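Local atomic coordinates of methylocystis parvus OBBP MbnE (Methylocystis parvus OBBP, PDB entry 5ICQ), a protein that probably binds methanobactin, a copper-chelating peptide, in the periplasm as the solute-binding partner of its uptake machinery. Residues S365-S370 with T552-Y557; K382-L387 with I398-W403; Y111-Q116 with N245-D250; M100-S103 with T109-P112. All blocks are in the same frame, centred on the assembly; numbering follows the deposited sequence.

Contact 1 (S365-S370 with T552-Y557); sequences SFFDES and TAVRAY
The ring of Phe367 carries Val554 over one face and meets Tyr557 at a slant through CE2. Val554 places CG1 over that face, 3.9 Å from the centroid of the Phe367 ring and 16° off the normal, a CH-pi contact slightly offset toward the rim at CD2 and CE2. CG1 holds this place because it stands anti to the backbone N of Val554 (chi1 178°), while CG2 is turned beside that nitrogen. The two side chains cross at about a right angle, as do Phe367 and Tyr557. Here the neighbouring atoms are Phe367 CE2 and Tyr557 CD2, 4.0 Å apart, and the rings meet without stacking. The loop is braced around the phenylalanine: Phe367 N donates to Ser365 OG at 2.9 Å, an ST turn, and Ser370 OG donates to Phe367 O from above the carbonyl plane. Tyr557 directs its hydroxyl past the contact to Gln509. Leu372 and Pro505 also touch Phe367. The loop after strand 361-362 is thus packed on helix 547-563, whose Tyr557 and Ala556 lean in turn on helix 532-543, while Phe366 rests on Val567 of strand 567-572.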
loop_
_atom_site.group_PDB
_atom_site.type_symbol
_atom_site.label_atom_id
_atom_site.label_comp_id
_atom_site.label_asym_id
_atom_site.label_seq_id
_atom_site.Cartn_x
_atom_site.Cartn_y
_atom_site.Cartn_z
ATOM N N SER A 365 -7.283 3.920 13.338
ATOM C CA SER A 365 -6.357 4.972 12.952
ATOM C C SER A 365 -6.101 4.827 11.462
ATOM O O SER A 365 -6.260 3.738 10.903
ATOM C CB SER A 365 -5.048 4.862 13.759
ATOM O OG SER A 365 -3.985 5.573 13.149
ATOM N N PHE A 366 -5.729 5.936 10.820
ATOM C CA PHE A 366 -5.289 5.838 9.433
ATOM C C PHE A 366 -3.916 5.198 9.301
ATOM O O PHE A 366 -3.527 4.847 8.186
ATOM C CB PHE A 366 -5.298 7.222 8.768
ATOM C CG PHE A 366 -6.676 7.690 8.426
ATOM C CD1 PHE A 366 -7.443 8.372 9.356
ATOM C CD2 PHE A 366 -7.234 7.367 7.192
ATOM C CE1 PHE A 366 -8.756 8.762 9.048
ATOM C CE2 PHE A 366 -8.521 7.763 6.875
ATOM C CZ PHE A 366 -9.279 8.463 7.802
ATOM N N PHE A 367 -3.189 5.028 10.404
ATOM C CA PHE A 367 -1.895 4.343 10.410
ATOM C C PHE A 367 -1.877 3.390 11.603
ATOM O O PHE A 367 -1.035 3.477 12.493
ATOM C CB PHE A 367 -0.744 5.354 10.455
ATOM C CG PHE A 367 -0.783 6.329 9.328
ATOM C CD1 PHE A 367 -0.173 6.033 8.116
ATOM C CD2 PHE A 367 -1.483 7.521 9.452
ATOM C CE1 PHE A 367 -0.239 6.919 7.063
ATOM C CE2 PHE A 367 -1.551 8.414 8.401
ATOM C CZ PHE A 367 -0.932 8.110 7.204
ATOM N N ASP A 368 -2.826 2.454 11.609
ATOM C CA ASP A 368 -3.129 1.701 12.820
ATOM C C ASP A 368 -2.030 0.685 13.131
ATOM O O ASP A 368 -1.307 0.221 12.244
ATOM C CB ASP A 368 -4.483 0.993 12.671
ATOM C CG ASP A 368 -5.155 0.733 14.000
ATOM O OD1 ASP A 368 -4.653 1.223 15.025
ATOM O OD2 ASP A 368 -6.199 0.048 14.019
ATOM N N GLU A 369 -1.918 0.345 14.418
ATOM C CA GLU A 369 -0.985 -0.674 14.907
ATOM C C GLU A 369 0.451 -0.368 14.488
ATOM O O GLU A 369 1.170 -1.224 13.968
ATOM C CB GLU A 369 -1.410 -2.066 14.430
ATOM C CG GLU A 369 -2.808 -2.457 14.857
ATOM C CD GLU A 369 -3.002 -3.961 14.822
ATOM O OE1 GLU A 369 -4.017 -4.424 14.270
ATOM O OE2 GLU A 369 -2.121 -4.682 15.343
ATOM N N SER A 370 0.872 0.873 14.705
ATOM C CA SER A 370 2.216 1.252 14.295
ATOM C C SER A 370 2.636 2.485 15.070
ATOM O O SER A 370 1.833 3.114 15.769
ATOM C CB SER A 370 2.300 1.495 12.782
ATOM O OG SER A 370 2.060 2.849 12.443
ATOM N N THR A 552 6.161 12.656 14.515
ATOM C CA THR A 552 5.357 13.715 15.120
ATOM C C THR A 552 4.298 14.227 14.150
ATOM O O THR A 552 3.111 14.329 14.495
ATOM C CB THR A 552 6.276 14.863 15.566
ATOM O OG1 THR A 552 7.192 14.375 16.552
ATOM C CG2 THR A 552 5.475 16.002 16.173
ATOM N N ALA A 553 4.715 14.553 12.926
ATOM C CA ALA A 553 3.790 15.134 11.960
ATOM C C ALA A 553 2.709 14.141 11.546
ATOM O O ALA A 553 1.548 14.528 11.361
ATOM C CB ALA A 553 4.557 15.634 10.730
ATOM N N VAL A 554 3.061 12.868 11.367
ATOM C CA VAL A 554 2.052 11.902 10.929
ATOM C C VAL A 554 1.036 11.651 12.036
ATOM O O VAL A 554 -0.164 11.511 11.771
ATOM C CB VAL A 554 2.716 10.588 10.464
ATOM C CG1 VAL A 554 1.656 9.569 10.066
ATOM C CG2 VAL A 554 3.628 10.864 9.285
ATOM N N ARG A 555 1.493 11.560 13.285
ATOM C CA ARG A 555 0.551 11.428 14.398
ATOM C C ARG A 555 -0.410 12.613 14.452
ATOM O O ARG A 555 -1.620 12.435 14.610
ATOM C CB ARG A 555 1.299 11.296 15.727
ATOM C CG ARG A 555 1.932 9.939 15.938
ATOM C CD ARG A 555 2.693 9.896 17.246
ATOM N NE ARG A 555 3.385 8.623 17.410
ATOM C CZ ARG A 555 4.125 8.305 18.470
ATOM N NH1 ARG A 555 4.272 9.172 19.463
ATOM N NH2 ARG A 555 4.729 7.123 18.530
ATOM N N ALA A 556 0.111 13.835 14.324
ATOM C CA ALA A 556 -0.777 15.001 14.312
ATOM C C ALA A 556 -1.720 14.957 13.116
ATOM O O ALA A 556 -2.902 15.301 13.228
ATOM C CB ALA A 556 0.040 16.293 14.298
ATOM N N TYR A 557 -1.203 14.564 11.955
ATOM C CA TYR A 557 -2.032 14.398 10.763
ATOM C C TYR A 557 -3.154 13.384 10.999
ATOM O O TYR A 557 -4.316 13.622 10.638
ATOM C CB TYR A 557 -1.112 13.977 9.614
ATOM C CG TYR A 557 -1.766 13.580 8.308
ATOM C CD1 TYR A 557 -2.580 14.459 7.613
ATOM C CD2 TYR A 557 -1.512 12.340 7.745
ATOM C CE1 TYR A 557 -3.147 14.092 6.391
ATOM C CE2 TYR A 557 -2.060 11.972 6.523
ATOM C CZ TYR A 557 -2.883 12.853 5.858
ATOM O OH TYR A 557 -3.450 12.491 4.640
#

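Contact 2 (K382-L387 with I398-W403); sequences KERALL and ILEGEW
Arg384 reaches from helix 381-387 to Glu400, just past the end of helix 396-399, and closes a two-pronged salt bridge there. Its CB leaves the helix without pointing at the 398-403 segment, and only the far end of the side chain arrives there; CG turns anti to the carbonyl carbon. From CG to NE the chain is extended, which carries the guanidinium beyond its own helix. NE donates to the backbone O of Ala379, a second hold on the guanidinium. CZ comes next, with both carboxylate oxygens of Glu400 in front of it. NH1 donates to Glu400 OE2 at 3.1 Å and lies 3.5 Å from Leu399 CD2, an apolar neighbour of the ion pair. NH2 donates to Glu400 OE1 at 3.0 Å, with an angle of 165° at the hydrogen. Both oxygens are met on their syn sides and lie close to the guanidinium plane, although the two flat groups are turned 28° apart. The glutamate is bent at chi2 (-51°), which folds its carboxylate back toward the arginine. Beside the ion pair, Leu387 CD1 and Leu399 CD1 touch at 3.9 Å as their side chains slide past each other in opposite directions. Val394 touches both leucines, and Leu387 also packs on Val560 of helix 547-563. Gly401, with positive phi, follows Glu400 and ends the short helix in a Schellman motif; the whole is an end-on bidentate arginine-carboxylate pair beside a leucine contact between two short helices.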
loop_
_atom_site.group_PDB
_atom_site.type_symbol
_atom_site.label_atom_id
_atom_site.label_comp_id
_atom_site.label_asym_id
_atom_site.label_seq_id
_atom_site.Cartn_x
_atom_site.Cartn_y
_atom_site.Cartn_z
ATOM N N LYS A 382 5.457 18.701 20.888
ATOM C CA LYS A 382 5.814 19.006 19.505
ATOM C C LYS A 382 4.605 18.870 18.586
ATOM O O LYS A 382 4.457 19.641 17.633
ATOM C CB LYS A 382 6.940 18.092 19.004
ATOM C CG LYS A 382 8.308 18.284 19.606
ATOM C CD LYS A 382 8.321 18.100 21.077
ATOM C CE LYS A 382 7.838 16.773 21.464
ATOM N NZ LYS A 382 7.429 16.733 22.854
ATOM N N GLU A 383 3.750 17.871 18.833
ATOM C CA GLU A 383 2.513 17.762 18.063
ATOM C C GLU A 383 1.637 18.986 18.276
ATOM O O GLU A 383 1.056 19.525 17.326
ATOM C CB GLU A 383 1.732 16.511 18.462
ATOM C CG GLU A 383 2.238 15.213 17.923
ATOM C CD GLU A 383 1.199 14.124 18.120
ATOM O OE1 GLU A 383 0.163 14.178 17.420
ATOM O OE2 GLU A 383 1.391 13.264 19.009
ATOM N N ARG A 384 1.510 19.424 19.525
ATOM C CA ARG A 384 0.656 20.572 19.812
ATOM C C ARG A 384 1.196 21.833 19.152
ATOM O O ARG A 384 0.421 22.671 18.682
ATOM C CB ARG A 384 0.507 20.733 21.330
ATOM C CG ARG A 384 -0.319 19.592 21.968
ATOM C CD ARG A 384 -0.239 19.578 23.508
ATOM N NE ARG A 384 -0.527 18.240 24.041
ATOM C CZ ARG A 384 -1.711 17.839 24.509
ATOM N NH1 ARG A 384 -2.743 18.676 24.544
ATOM N NH2 ARG A 384 -1.863 16.592 24.959
ATOM N N ALA A 385 2.517 21.955 19.048
ATOM C CA ALA A 385 3.092 23.092 18.348
ATOM C C ALA A 385 2.758 23.046 16.859
ATOM O O ALA A 385 2.457 24.086 16.261
ATOM C CB ALA A 385 4.606 23.143 18.570
ATOM N N LEU A 386 2.803 21.853 16.245
ATOM C CA LEU A 386 2.407 21.721 14.840
ATOM C C LEU A 386 0.954 22.115 14.636
ATOM O O LEU A 386 0.593 22.692 13.599
ATOM C CB LEU A 386 2.601 20.283 14.349
ATOM C CG LEU A 386 4.019 19.803 14.073
ATOM C CD1 LEU A 386 3.996 18.348 13.629
ATOM C CD2 LEU A 386 4.685 20.676 13.021
ATOM N N LEU A 387 0.099 21.778 15.600
ATOM C CA LEU A 387 -1.331 22.027 15.497
ATOM C C LEU A 387 -1.732 23.437 15.918
ATOM O O LEU A 387 -2.900 23.795 15.741
ATOM C CB LEU A 387 -2.087 21.001 16.350
ATOM C CG LEU A 387 -1.969 19.537 15.902
ATOM C CD1 LEU A 387 -2.507 18.589 16.977
ATOM C CD2 LEU A 387 -2.741 19.331 14.599
ATOM N N ILE A 398 -9.670 13.136 20.850
ATOM C CA ILE A 398 -8.618 12.598 19.994
ATOM C C ILE A 398 -7.261 13.203 20.346
ATOM O O ILE A 398 -6.229 12.514 20.302
ATOM C CB ILE A 398 -9.022 12.835 18.527
ATOM C CG1 ILE A 398 -10.172 11.882 18.178
ATOM C CG2 ILE A 398 -7.827 12.639 17.589
ATOM C CD1 ILE A 398 -10.900 12.198 16.889
ATOM N N LEU A 399 -7.239 14.482 20.726
ATOM C CA LEU A 399 -5.980 15.131 21.090
ATOM C C LEU A 399 -5.324 14.425 22.273
ATOM O O LEU A 399 -4.100 14.276 22.317
ATOM C CB LEU A 399 -6.218 16.607 21.422
ATOM C CG LEU A 399 -4.974 17.483 21.655
ATOM C CD1 LEU A 399 -4.181 17.665 20.371
ATOM C CD2 LEU A 399 -5.366 18.839 22.237
ATOM N N GLU A 400 -6.124 13.948 23.224
ATOM C CA GLU A 400 -5.567 13.333 24.423
ATOM C C GLU A 400 -5.368 11.822 24.296
ATOM O O GLU A 400 -4.894 11.191 25.248
ATOM C CB GLU A 400 -6.452 13.657 25.632
ATOM C CG GLU A 400 -6.621 15.161 25.887
ATOM C CD GLU A 400 -5.294 15.936 25.936
ATOM O OE1 GLU A 400 -4.263 15.368 26.358
ATOM O OE2 GLU A 400 -5.285 17.129 25.560
ATOM N N GLY A 401 -5.678 11.235 23.142
ATOM C CA GLY A 401 -5.495 9.808 22.947
ATOM C C GLY A 401 -6.509 8.930 23.653
ATOM O O GLY A 401 -6.212 7.772 23.941
ATOM N N GLU A 402 -7.692 9.456 23.962
ATOM C CA GLU A 402 -8.749 8.690 24.607
ATOM C C GLU A 402 -9.779 8.142 23.632
ATOM O O GLU A 402 -10.622 7.335 24.041
ATOM C CB GLU A 402 -9.478 9.550 25.647
ATOM C CG GLU A 402 -8.567 10.066 26.731
ATOM C CD GLU A 402 -9.332 10.693 27.877
ATOM O OE1 GLU A 402 -10.572 10.831 27.771
ATOM O OE2 GLU A 402 -8.690 11.039 28.886
ATOM N N TRP A 403 -9.753 8.564 22.374
ATOM C CA TRP A 403 -10.808 8.198 21.441
ATOM C C TRP A 403 -10.525 6.857 20.769
ATOM O O TRP A 403 -9.378 6.513 20.474
ATOM C CB TRP A 403 -10.976 9.282 20.368
ATOM C CG TRP A 403 -12.066 8.969 19.383
ATOM C CD1 TRP A 403 -13.403 9.270 19.510
ATOM C CD2 TRP A 403 -11.927 8.283 18.131
ATOM N NE1 TRP A 403 -14.095 8.819 18.403
ATOM C CE2 TRP A 403 -13.214 8.209 17.545
ATOM C CE3 TRP A 403 -10.839 7.733 17.438
ATOM C CZ2 TRP A 403 -13.438 7.608 16.306
ATOM C CZ3 TRP A 403 -11.066 7.139 16.204
ATOM C CH2 TRP A 403 -12.355 7.076 15.656
#

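Contact 3 (Y111-Q116 with N245-D250); sequences YPLIAQ and NYWGAD
Trp247 adopts chi1 78°, with CG between its backbone N and carbonyl carbon, and this sends the six-membered ring toward Leu113 and Ile114; Leu113 has CG anti to its own N (chi1 -168°), which brings CD1 to the same ring. The tryptophan sits at the second position of a type I beta turn, Tyr246 to Ala249, in the loop between strands 237-242 and 262-268, and is applied to the break in strand 109-120. Ile114 CG1 approaches Trp247 CZ2 to 3.9 Å, the two side chains crossing at about a right angle, whereas Leu113 CD1 lies 4.1 Å from that same carbon. Trp247 NE1 is bonded to Gln97 OE1, which fixes the turn of the indole close to the touching CZ2. With the indole cut back to an alanine, Leu113 and Ile114 would probably lose their aromatic neighbour and Gln97 OE1 its donor. Tyr246 contributes more lightly, its OH 4.2 Å from Leu113 CD1 while bonded to Gln254 and Gln97. Within the turn, Gly248 N sits over the centre of the Tyr246 ring, 3.3 Å above its plane. The edge of the indole points at the backbone as well: Trp247 CH2 comes within 3.3 Å of Leu113 O, which lies near the ring plane.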
loop_
_atom_site.group_PDB
_atom_site.type_symbol
_atom_site.label_atom_id
_atom_site.label_comp_id
_atom_site.label_asym_id
_atom_site.label_seq_id
_atom_site.Cartn_x
_atom_site.Cartn_y
_atom_site.Cartn_z
ATOM N N TYR A 111 19.537 1.302 -0.708
ATOM C CA TYR A 111 20.939 0.918 -0.655
ATOM C C TYR A 111 21.437 0.603 -2.060
ATOM O O TYR A 111 20.632 0.440 -2.978
ATOM C CB TYR A 111 21.122 -0.284 0.283
ATOM C CG TYR A 111 20.864 0.116 1.727
ATOM C CD1 TYR A 111 21.840 0.777 2.469
ATOM C CD2 TYR A 111 19.631 -0.142 2.336
ATOM C CE1 TYR A 111 21.602 1.165 3.799
ATOM C CE2 TYR A 111 19.384 0.231 3.666
ATOM C CZ TYR A 111 20.376 0.897 4.383
ATOM O OH TYR A 111 20.145 1.295 5.701
ATOM N N PRO A 112 22.759 0.594 -2.278
ATOM C CA PRO A 112 23.272 0.509 -3.656
ATOM C C PRO A 112 22.808 -0.739 -4.399
ATOM O O PRO A 112 22.714 -1.839 -3.841
ATOM C CB PRO A 112 24.796 0.511 -3.476
ATOM C CG PRO A 112 25.006 1.328 -2.184
ATOM C CD PRO A 112 23.832 0.903 -1.311
ATOM N N LEU A 113 22.523 -0.545 -5.686
ATOM C CA LEU A 113 22.268 -1.643 -6.610
ATOM C C LEU A 113 23.003 -1.293 -7.903
ATOM O O LEU A 113 24.239 -1.294 -7.918
ATOM C CB LEU A 113 20.764 -1.864 -6.819
ATOM C CG LEU A 113 20.355 -3.169 -7.542
ATOM C CD1 LEU A 113 21.155 -4.399 -7.044
ATOM C CD2 LEU A 113 18.855 -3.427 -7.419
ATOM N N ILE A 114 22.283 -0.949 -8.974
ATOM C CA ILE A 114 22.972 -0.537 -10.199
ATOM C C ILE A 114 23.820 0.709 -9.945
ATOM O O ILE A 114 24.930 0.842 -10.478
ATOM C CB ILE A 114 21.964 -0.325 -11.342
ATOM C CG1 ILE A 114 21.425 -1.671 -11.825
ATOM C CG2 ILE A 114 22.619 0.421 -12.515
ATOM C CD1 ILE A 114 20.217 -1.553 -12.752
ATOM N N ALA A 115 23.331 1.632 -9.116
ATOM C CA ALA A 115 24.168 2.733 -8.647
ATOM C C ALA A 115 24.965 2.268 -7.435
ATOM O O ALA A 115 24.382 1.843 -6.431
ATOM C CB ALA A 115 23.324 3.957 -8.282
ATOM N N GLN A 116 26.297 2.358 -7.518
ATOM C CA GLN A 116 27.120 1.951 -6.386
ATOM C C GLN A 116 27.207 3.025 -5.308
ATOM O O GLN A 116 27.517 2.698 -4.159
ATOM C CB GLN A 116 28.527 1.547 -6.852
ATOM C CG GLN A 116 29.449 2.677 -7.227
ATOM C CD GLN A 116 30.841 2.171 -7.599
ATOM O OE1 GLN A 116 31.003 1.025 -8.027
ATOM N NE2 GLN A 116 31.849 3.017 -7.423
ATOM N N ASN A 245 25.009 -15.825 -14.742
ATOM C CA ASN A 245 26.022 -14.774 -14.733
ATOM C C ASN A 245 25.476 -13.437 -14.246
ATOM O O ASN A 245 26.075 -12.387 -14.516
ATOM C CB ASN A 245 26.616 -14.662 -16.132
ATOM C CG ASN A 245 27.184 -15.985 -16.598
ATOM O OD1 ASN A 245 28.144 -16.479 -16.014
ATOM N ND2 ASN A 245 26.596 -16.566 -17.638
ATOM N N TYR A 246 24.356 -13.461 -13.524
ATOM C CA TYR A 246 23.766 -12.253 -12.955
ATOM C C TYR A 246 24.827 -11.336 -12.343
ATOM O O TYR A 246 25.590 -11.744 -11.463
ATOM C CB TYR A 246 22.721 -12.647 -11.901
ATOM C CG TYR A 246 22.296 -11.475 -11.047
ATOM C CD1 TYR A 246 21.950 -10.254 -11.628
ATOM C CD2 TYR A 246 22.252 -11.586 -9.656
ATOM C CE1 TYR A 246 21.597 -9.164 -10.843
ATOM C CE2 TYR A 246 21.878 -10.511 -8.868
ATOM C CZ TYR A 246 21.561 -9.311 -9.461
ATOM O OH TYR A 246 21.211 -8.245 -8.669
ATOM N N TRP A 247 24.895 -10.093 -12.831
ATOM C CA TRP A 247 26.010 -9.210 -12.474
ATOM C C TRP A 247 26.088 -8.941 -10.974
ATOM O O TRP A 247 27.187 -8.748 -10.429
ATOM C CB TRP A 247 25.889 -7.875 -13.232
ATOM C CG TRP A 247 24.877 -6.966 -12.611
ATOM C CD1 TRP A 247 23.543 -6.898 -12.900
ATOM C CD2 TRP A 247 25.111 -6.012 -11.561
ATOM N NE1 TRP A 247 22.930 -5.961 -12.093
ATOM C CE2 TRP A 247 23.871 -5.402 -11.266
ATOM C CE3 TRP A 247 26.246 -5.621 -10.841
ATOM C CZ2 TRP A 247 23.735 -4.410 -10.290
ATOM C CZ3 TRP A 247 26.110 -4.627 -9.875
ATOM C CH2 TRP A 247 24.866 -4.041 -9.606
ATOM N N GLY A 248 24.945 -8.907 -10.289
ATOM C CA GLY A 248 24.905 -8.396 -8.929
ATOM C C GLY A 248 24.783 -9.448 -7.845
ATOM O O GLY A 248 24.399 -9.138 -6.715
ATOM N N ALA A 249 25.144 -10.695 -8.169
ATOM C CA ALA A 249 24.877 -11.802 -7.256
ATOM C C ALA A 249 25.573 -11.614 -5.910
ATOM O O ALA A 249 25.077 -12.110 -4.892
ATOM C CB ALA A 249 25.304 -13.129 -7.894
ATOM N N ASP A 250 26.698 -10.892 -5.872
ATOM C CA ASP A 250 27.444 -10.691 -4.631
ATOM C C ASP A 250 27.429 -9.232 -4.164
ATOM O O ASP A 250 28.246 -8.832 -3.326
ATOM C CB ASP A 250 28.878 -11.208 -4.783
ATOM C CG ASP A 250 29.613 -11.300 -3.451
ATOM O OD1 ASP A 250 29.058 -11.882 -2.489
ATOM O OD2 ASP A 250 30.738 -10.768 -3.365
#

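Contact 4 (M100-S103 with T109-P112); sequences MARS and TLYP
Met100 lays its side chain over Leu110 and the chain beyond it. CG is anti to the carbonyl carbon (chi1 -62°) and the chain runs straight to SD, then bends at chi3 (78°), which tucks Met100 CE back to 3.5 Å from Leu110 O. Met100 CB meets Leu110 CB at 3.8 Å, the two side chains crossing at about a right angle. Trimmed to alanine, this position would probably lose the packing of SD and CE against Leu110 and open a gap there. Arg102 stands on the same face as Leu110, and Arg102 CB is 3.6 Å from Leu110 CD2. With CG anti to the backbone N and the chain extended to NE, its guanidinium runs on past the leucine to Pro107 O, while NE donates to a water lying in its plane. That water also accepts from Thr109 N and donates to Ser103 O, joining the two strands beside their connection. The strands form an antiparallel beta hairpin, in which Ala101 and Tyr111 are a hydrogen-bonded pair: Ala101 N donates to Tyr111 O in the carbonyl plane, and Tyr111 N returns a bond to Ala101 O, each 2.7 Å long. Arg102 and Leu110 form the adjoining non-hydrogen-bonded pair. On the opposite face the edge of the Tyr111 ring at CE2 meets Ser103 CB at 3.7 Å. Beyond this edge Tyr111 OH bonds to Glu106 OE2 and Leu46 N, and Phe50 meets the ring edge-to-face.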
loop_
_atom_site.group_PDB
_atom_site.type_symbol
_atom_site.label_atom_id
_atom_site.label_comp_id
_atom_site.label_asym_id
_atom_site.label_seq_id
_atom_site.Cartn_x
_atom_site.Cartn_y
_atom_site.Cartn_z
ATOM N N MET A 100 18.783 1.743 -7.003
ATOM C CA MET A 100 19.042 1.384 -5.619
ATOM C C MET A 100 17.993 0.380 -5.166
ATOM O O MET A 100 16.900 0.295 -5.734
ATOM C CB MET A 100 19.057 2.621 -4.707
ATOM C CG MET A 100 20.166 3.631 -5.079
ATOM S SD MET A 100 20.234 5.061 -3.957
ATOM C CE MET A 100 21.078 4.311 -2.559
ATOM N N ALA A 101 18.359 -0.409 -4.160
ATOM C CA ALA A 101 17.525 -1.490 -3.651
ATOM C C ALA A 101 16.928 -1.059 -2.321
ATOM O O ALA A 101 17.640 -0.540 -1.460
ATOM C CB ALA A 101 18.352 -2.771 -3.473
ATOM N N ARG A 102 15.634 -1.282 -2.142
ATOM C CA ARG A 102 14.958 -0.858 -0.921
ATOM C C ARG A 102 15.074 -1.950 0.141
ATOM O O ARG A 102 14.768 -3.115 -0.127
ATOM C CB ARG A 102 13.489 -0.558 -1.219
ATOM C CG ARG A 102 12.721 -0.062 -0.014
ATOM C CD ARG A 102 11.355 0.474 -0.451
ATOM N NE ARG A 102 10.641 1.122 0.648
ATOM C CZ ARG A 102 9.511 1.809 0.494
ATOM N NH1 ARG A 102 8.982 1.946 -0.716
ATOM N NH2 ARG A 102 8.919 2.376 1.538
ATOM N N SER A 103 15.553 -1.591 1.328
ATOM C CA SER A 103 15.513 -2.524 2.446
ATOM C C SER A 103 14.131 -2.480 3.073
ATOM O O SER A 103 13.681 -1.418 3.521
ATOM C CB SER A 103 16.556 -2.200 3.511
ATOM O OG SER A 103 16.338 -3.066 4.618
ATOM N N THR A 109 14.182 3.251 3.098
ATOM C CA THR A 109 15.621 3.452 2.950
ATOM C C THR A 109 16.124 2.621 1.781
ATOM O O THR A 109 15.704 1.471 1.603
ATOM C CB THR A 109 16.412 3.075 4.219
ATOM O OG1 THR A 109 15.940 3.836 5.338
ATOM C CG2 THR A 109 17.908 3.373 4.041
ATOM N N LEU A 110 17.010 3.217 0.981
ATOM C CA LEU A 110 17.541 2.600 -0.228
ATOM C C LEU A 110 19.042 2.378 -0.096
ATOM O O LEU A 110 19.742 3.186 0.512
ATOM C CB LEU A 110 17.279 3.483 -1.448
ATOM C CG LEU A 110 15.816 3.882 -1.621
ATOM C CD1 LEU A 110 15.689 4.840 -2.798
ATOM C CD2 LEU A 110 14.960 2.634 -1.845
ATOM N N TYR A 111 19.537 1.302 -0.708
ATOM C CA TYR A 111 20.939 0.918 -0.655
ATOM C C TYR A 111 21.437 0.603 -2.060
ATOM O O TYR A 111 20.632 0.440 -2.978
ATOM C CB TYR A 111 21.122 -0.284 0.283
ATOM C CG TYR A 111 20.864 0.116 1.727
ATOM C CD1 TYR A 111 21.840 0.777 2.469
ATOM C CD2 TYR A 111 19.631 -0.142 2.336
ATOM C CE1 TYR A 111 21.602 1.165 3.799
ATOM C CE2 TYR A 111 19.384 0.231 3.666
ATOM C CZ TYR A 111 20.376 0.897 4.383
ATOM O OH TYR A 111 20.145 1.295 5.701
ATOM N N PRO A 112 22.759 0.594 -2.278
ATOM C CA PRO A 112 23.272 0.509 -3.656
ATOM C C PRO A 112 22.808 -0.739 -4.399
ATOM O O PRO A 112 22.714 -1.839 -3.841
ATOM C CB PRO A 112 24.796 0.511 -3.476
ATOM C CG PRO A 112 25.006 1.328 -2.184
ATOM C CD PRO A 112 23.832 0.903 -1.311
HETATM O O HOH W 1 12.385 0.741 3.137
#

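Contacts 3 and 4 share Tyr111 and Pro112 on strand 109-120 and touch where Leu113 CB meets Met100 and Ala101; contact 4 holds the hairpin itself, contact 3 the loop applied to its far end. Contacts 1 and 2 form another pair, meeting where Leu386 and Glu383 of helix 381-387 lie against helix 547-563, and contact 2 is nested in the chain loop that contact 1 closes. The pairs are well separated, contacts 2 and 3 being about 45 Å apart between centres. Contacts 1 and 3 are buried and largely apolar, built round an aromatic ring; contact 4, also buried, adds backbone bonds, whereas the partly buried contact 2 adds a salt bridge to a leucine contact.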